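Local coordinates for putative extracellular solute-binding protein (Bordetella bronchiseptica, PDB 4P56) that probably captures small carboxylic acids such as mandelate in the periplasm and delivers them to a TRAP transporter, at residues A[27-39]-A[62-76]. Numbering follows the deposited sequence.
Sequences VELTLSSWLPPTH and TLRLLPKAVTNPAGH
Strands 28-31 and 62-65 run parallel, Glu-28 beside Thr-62 and Leu-31 beside Leu-65, laced by backbone bonds from Thr-62 N to Val-27 O through to Leu-66 N to Leu-31 O (2.9 Å). On the face bearing Glu-28, Thr-30 and Arg-64, the arginine chain bends at chi3 (52°) and its NE meets Glu-28 OE1 at 3.0 Å in a salt bridge. OE1 lies near the guanidinium plane but is approached from above the carboxylate, the two planes standing 74° apart; Thr-30 CG2 rests over a guanidinium face. On the other face Leu-31 CD2 touches Leu-65 CD1, and Leu-31 packs on Met-47 of helix 40-56. Past the strands, Ser-32 OG, swung anti to its own N (chi1 -175°), accepts from Val-70 N at 3.0 Å and shares a hydrogen bond with His-76 NE2 (2.8 Å) at the imidazole edge. The other ring nitrogen, ND1, donates to Asn-72 O (2.9 Å), so both ring nitrogens are tied and the imidazole's rotation is fixed. Trp-34 then sets CD1 over the centre of the His-76 face, an edge-to-face pair, while Pro-73 CB makes a CH-pi contact with the indole, 4.1 Å from its five-membered ring centroid; Leu-35 CG lies over the opposite face. Trp-34 NE1 donates a hydrogen bond to Phe-89 O of strand 87-91, and the indole also touches bound (R)-mandelate. Strand 28-31, helix 40-56 and strand 62-65 form a beta-alpha-beta unit, and the loops following its two strands meet at Trp-34, Pro-73 and His-76, beside the mandelate pocket of this family 7 solute-binding protein.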
loop_
_atom_site.group_PDB
_atom_site.type_symbol
_atom_site.label_atom_id
_atom_site.label_comp_id
_atom_site.label_asym_id
_atom_site.label_seq_id
_atom_site.Cartn_x
_atom_site.Cartn_y
_atom_site.Cartn_z
ATOM N N VAL A 27 -1.634 2.637 -29.636
ATOM C CA VAL A 27 -2.524 2.760 -28.476
ATOM C C VAL A 27 -1.892 3.557 -27.341
ATOM O O VAL A 27 -0.837 3.195 -26.803
ATOM C CB VAL A 27 -2.944 1.399 -27.921
ATOM C CG1 VAL A 27 -3.754 1.573 -26.634
ATOM C CG2 VAL A 27 -3.770 0.627 -28.934
ATOM N N GLU A 28 -2.566 4.638 -26.988
ATOM C CA GLU A 28 -2.197 5.478 -25.875
ATOM C C GLU A 28 -3.160 5.163 -24.732
ATOM O O GLU A 28 -4.363 5.321 -24.863
ATOM C CB GLU A 28 -2.308 6.942 -26.298
ATOM C CG GLU A 28 -1.652 7.893 -25.356
ATOM C CD GLU A 28 -1.517 9.281 -25.949
ATOM O OE1 GLU A 28 -2.474 9.753 -26.591
ATOM O OE2 GLU A 28 -0.459 9.909 -25.757
ATOM N N LEU A 29 -2.627 4.682 -23.627
ATOM C CA LEU A 29 -3.439 4.344 -22.494
ATOM C C LEU A 29 -3.500 5.529 -21.546
ATOM O O LEU A 29 -2.458 6.025 -21.086
ATOM C CB LEU A 29 -2.836 3.133 -21.804
ATOM C CG LEU A 29 -2.826 1.849 -22.647
ATOM C CD1 LEU A 29 -1.912 0.794 -21.992
ATOM C CD2 LEU A 29 -4.234 1.298 -22.815
ATOM N N THR A 30 -4.688 5.984 -21.208
ATOM C CA THR A 30 -4.751 7.073 -20.259
ATOM C C THR A 30 -4.586 6.510 -18.840
ATOM O O THR A 30 -5.057 5.403 -18.534
ATOM C CB THR A 30 -6.061 7.868 -20.370
ATOM O OG1 THR A 30 -7.193 6.987 -20.256
ATOM C CG2 THR A 30 -6.120 8.594 -21.719
ATOM N N LEU A 31 -3.926 7.297 -17.995
ATOM C CA LEU A 31 -3.617 6.964 -16.621
ATOM C C LEU A 31 -4.107 8.092 -15.710
ATOM O O LEU A 31 -3.757 9.239 -15.922
ATOM C CB LEU A 31 -2.101 6.804 -16.482
ATOM C CG LEU A 31 -1.558 6.786 -15.066
ATOM C CD1 LEU A 31 -2.027 5.550 -14.293
ATOM C CD2 LEU A 31 -0.019 6.847 -15.141
ATOM N N SER A 32 -4.930 7.784 -14.710
ATOM C CA SER A 32 -5.283 8.780 -13.706
ATOM C C SER A 32 -4.579 8.465 -12.395
ATOM O O SER A 32 -4.532 7.314 -11.982
ATOM C CB SER A 32 -6.795 8.836 -13.444
ATOM O OG SER A 32 -7.131 9.896 -12.553
ATOM N N SER A 33 -4.054 9.499 -11.749
ATOM C CA SER A 33 -3.441 9.358 -10.430
ATOM C C SER A 33 -4.105 10.243 -9.374
ATOM O O SER A 33 -4.413 11.419 -9.635
ATOM C CB SER A 33 -1.979 9.752 -10.521
ATOM O OG SER A 33 -1.456 9.891 -9.223
ATOM N N TRP A 34 -4.320 9.686 -8.189
ATOM C CA TRP A 34 -4.900 10.446 -7.086
ATOM C C TRP A 34 -3.796 10.907 -6.127
ATOM O O TRP A 34 -4.076 11.452 -5.068
ATOM C CB TRP A 34 -5.976 9.636 -6.357
ATOM C CG TRP A 34 -5.656 8.171 -6.086
ATOM C CD1 TRP A 34 -5.874 7.123 -6.926
ATOM C CD2 TRP A 34 -5.055 7.606 -4.901
ATOM N NE1 TRP A 34 -5.469 5.947 -6.347
ATOM C CE2 TRP A 34 -4.966 6.219 -5.099
ATOM C CE3 TRP A 34 -4.589 8.147 -3.699
ATOM C CZ2 TRP A 34 -4.416 5.350 -4.143
ATOM C CZ3 TRP A 34 -4.048 7.287 -2.748
ATOM C CH2 TRP A 34 -3.958 5.911 -2.978
ATOM N N LEU A 35 -2.539 10.682 -6.529
ATOM C CA LEU A 35 -1.365 11.216 -5.825
ATOM C C LEU A 35 -0.682 12.304 -6.650
ATOM O O LEU A 35 -0.757 12.287 -7.866
ATOM C CB LEU A 35 -0.369 10.101 -5.572
ATOM C CG LEU A 35 -0.865 9.038 -4.584
ATOM C CD1 LEU A 35 0.134 7.869 -4.468
ATOM C CD2 LEU A 35 -1.110 9.683 -3.210
ATOM N N PRO A 36 0.008 13.236 -5.986
ATOM C CA PRO A 36 0.755 14.265 -6.713
ATOM C C PRO A 36 1.740 13.612 -7.668
ATOM O O PRO A 36 2.226 12.518 -7.364
ATOM C CB PRO A 36 1.535 14.983 -5.609
ATOM C CG PRO A 36 0.881 14.639 -4.367
ATOM C CD PRO A 36 0.247 13.306 -4.536
ATOM N N PRO A 37 2.058 14.278 -8.782
ATOM C CA PRO A 37 2.962 13.693 -9.784
ATOM C C PRO A 37 4.389 13.535 -9.269
ATOM O O PRO A 37 5.155 12.746 -9.825
ATOM C CB PRO A 37 2.944 14.709 -10.941
ATOM C CG PRO A 37 1.927 15.732 -10.620
ATOM C CD PRO A 37 1.612 15.633 -9.150
ATOM N N THR A 38 4.734 14.268 -8.216
ATOM C CA THR A 38 6.058 14.163 -7.607
ATOM C C THR A 38 6.164 12.953 -6.640
ATOM O O THR A 38 7.261 12.559 -6.241
ATOM C CB THR A 38 6.377 15.467 -6.859
ATOM O OG1 THR A 38 5.227 15.865 -6.109
ATOM C CG2 THR A 38 6.701 16.578 -7.848
ATOM N N HIS A 39 5.033 12.356 -6.265
ATOM C CA HIS A 39 5.062 11.205 -5.355
ATOM C C HIS A 39 5.812 10.006 -5.939
ATOM O O HIS A 39 5.811 9.787 -7.149
ATOM C CB HIS A 39 3.649 10.770 -4.952
ATOM C CG HIS A 39 3.625 9.821 -3.792
ATOM N ND1 HIS A 39 3.713 8.459 -3.949
ATOM C CD2 HIS A 39 3.566 10.041 -2.458
ATOM C CE1 HIS A 39 3.668 7.875 -2.764
ATOM N NE2 HIS A 39 3.582 8.815 -1.839
ATOM N N THR A 62 1.734 3.352 -25.227
ATOM C CA THR A 62 2.254 4.345 -24.296
ATOM C C THR A 62 1.224 4.639 -23.211
ATOM O O THR A 62 0.023 4.325 -23.375
ATOM C CB THR A 62 2.601 5.620 -25.042
ATOM O OG1 THR A 62 1.417 6.117 -25.662
ATOM C CG2 THR A 62 3.639 5.316 -26.127
ATOM N N LEU A 63 1.704 5.195 -22.102
ATOM C CA LEU A 63 0.863 5.607 -20.974
ATOM C C LEU A 63 0.856 7.123 -20.945
ATOM O O LEU A 63 1.920 7.750 -20.959
ATOM C CB LEU A 63 1.456 5.175 -19.651
ATOM C CG LEU A 63 1.561 3.740 -19.204
ATOM C CD1 LEU A 63 2.081 3.783 -17.775
ATOM C CD2 LEU A 63 0.210 3.060 -19.310
ATOM N N ARG A 64 -0.326 7.727 -20.911
ATOM C CA ARG A 64 -0.412 9.189 -20.826
ATOM C C ARG A 64 -0.999 9.535 -19.476
ATOM O O ARG A 64 -2.136 9.160 -19.186
ATOM C CB ARG A 64 -1.267 9.749 -21.969
ATOM C CG ARG A 64 -1.674 11.237 -21.832
ATOM C CD ARG A 64 -1.998 11.889 -23.182
ATOM N NE ARG A 64 -2.974 11.146 -23.977
ATOM C CZ ARG A 64 -4.298 11.236 -23.851
ATOM N NH1 ARG A 64 -4.840 12.065 -22.962
ATOM N NH2 ARG A 64 -5.095 10.512 -24.640
ATOM N N LEU A 65 -0.215 10.210 -18.645
ATOM C CA LEU A 65 -0.698 10.691 -17.346
ATOM C C LEU A 65 -1.608 11.901 -17.487
ATOM O O LEU A 65 -1.206 12.949 -17.992
ATOM C CB LEU A 65 0.464 11.055 -16.433
ATOM C CG LEU A 65 0.104 11.570 -15.030
ATOM C CD1 LEU A 65 -0.716 10.582 -14.188
ATOM C CD2 LEU A 65 1.368 11.951 -14.265
ATOM N N LEU A 66 -2.851 11.742 -17.064
ATOM C CA LEU A 66 -3.821 12.826 -17.162
ATOM C C LEU A 66 -3.410 13.901 -16.155
ATOM O O LEU A 66 -2.898 13.587 -15.083
ATOM C CB LEU A 66 -5.243 12.271 -16.850
ATOM C CG LEU A 66 -5.769 11.268 -17.883
ATOM C CD1 LEU A 66 -7.053 10.553 -17.408
ATOM C CD2 LEU A 66 -6.043 11.971 -19.224
ATOM N N PRO A 67 -3.633 15.171 -16.492
ATOM C CA PRO A 67 -3.171 16.287 -15.653
ATOM C C PRO A 67 -3.932 16.435 -14.316
ATOM O O PRO A 67 -3.429 17.108 -13.423
ATOM C CB PRO A 67 -3.391 17.496 -16.546
ATOM C CG PRO A 67 -4.617 17.077 -17.404
ATOM C CD PRO A 67 -4.423 15.625 -17.657
ATOM N N LYS A 68 -5.115 15.845 -14.198
ATOM C CA LYS A 68 -5.893 15.889 -12.951
ATOM C C LYS A 68 -6.415 14.508 -12.635
ATOM O O LYS A 68 -6.623 13.677 -13.535
ATOM C CB LYS A 68 -7.108 16.826 -13.059
ATOM C CG LYS A 68 -6.788 18.289 -13.118
ATOM C CD LYS A 68 -8.050 19.113 -13.401
ATOM C CE LYS A 68 -7.705 20.408 -14.131
ATOM N NZ LYS A 68 -8.874 21.330 -14.291
ATOM N N ALA A 69 -6.681 14.247 -11.357
ATOM C CA ALA A 69 -7.396 13.011 -11.009
ATOM C C ALA A 69 -8.794 13.086 -11.631
ATOM O O ALA A 69 -9.412 14.139 -11.589
ATOM C CB ALA A 69 -7.481 12.852 -9.463
ATOM N N VAL A 70 -9.285 12.002 -12.239
ATOM C CA VAL A 70 -10.605 12.050 -12.885
ATOM C C VAL A 70 -11.753 11.860 -11.894
ATOM O O VAL A 70 -12.908 12.114 -12.218
ATOM C CB VAL A 70 -10.725 10.998 -14.020
ATOM C CG1 VAL A 70 -9.657 11.263 -15.060
ATOM C CG2 VAL A 70 -10.578 9.581 -13.474
ATOM N N THR A 71 -11.432 11.382 -10.697
ATOM C CA THR A 71 -12.432 11.244 -9.636
ATOM C C THR A 71 -11.720 11.183 -8.290
ATOM O O THR A 71 -10.529 11.453 -8.220
ATOM C CB THR A 71 -13.286 9.987 -9.817
ATOM O OG1 THR A 71 -14.308 9.955 -8.815
ATOM C CG2 THR A 71 -12.429 8.720 -9.732
ATOM N N ASN A 72 -12.437 10.841 -7.223
ATOM C CA ASN A 72 -11.804 10.726 -5.902
ATOM C C ASN A 72 -10.977 9.451 -5.820
ATOM O O ASN A 72 -11.086 8.586 -6.675
ATOM C CB ASN A 72 -12.867 10.720 -4.803
ATOM C CG ASN A 72 -13.913 9.641 -5.014
ATOM O OD1 ASN A 72 -13.673 8.476 -4.766
ATOM N ND2 ASN A 72 -15.090 10.038 -5.492
ATOM N N PRO A 73 -10.150 9.311 -4.781
ATOM C CA PRO A 73 -9.261 8.125 -4.790
ATOM C C PRO A 73 -9.965 6.766 -4.863
ATOM O O PRO A 73 -9.612 5.909 -5.687
ATOM C CB PRO A 73 -8.463 8.283 -3.492
ATOM C CG PRO A 73 -8.451 9.805 -3.253
ATOM C CD PRO A 73 -9.751 10.324 -3.785
ATOM N N ALA A 74 -10.975 6.549 -4.031
ATOM C CA ALA A 74 -11.656 5.272 -4.048
ATOM C C ALA A 74 -12.391 5.036 -5.370
ATOM O O ALA A 74 -12.492 3.905 -5.828
ATOM C CB ALA A 74 -12.608 5.175 -2.887
ATOM N N GLY A 75 -12.858 6.124 -6.003
ATOM C CA GLY A 75 -13.568 6.053 -7.272
ATOM C C GLY A 75 -12.735 5.578 -8.449
ATOM O O GLY A 75 -13.252 5.296 -9.535
ATOM N N HIS A 76 -11.436 5.479 -8.251
ATOM C CA HIS A 76 -10.551 5.106 -9.342
ATOM C C HIS A 76 -10.754 3.662 -9.837
ATOM O O HIS A 76 -10.491 3.377 -10.996
ATOM C CB HIS A 76 -9.078 5.379 -8.978
ATOM C CG HIS A 76 -8.634 6.786 -9.293
ATOM N ND1 HIS A 76 -9.047 7.880 -8.567
ATOM C CD2 HIS A 76 -7.832 7.264 -10.277
ATOM C CE1 HIS A 76 -8.501 8.977 -9.080
ATOM N NE2 HIS A 76 -7.777 8.632 -10.127
HETATM O O HOH W 1 1.103 4.771 -28.321
HETATM O O HOH W 2 -4.280 12.028 -13.220
#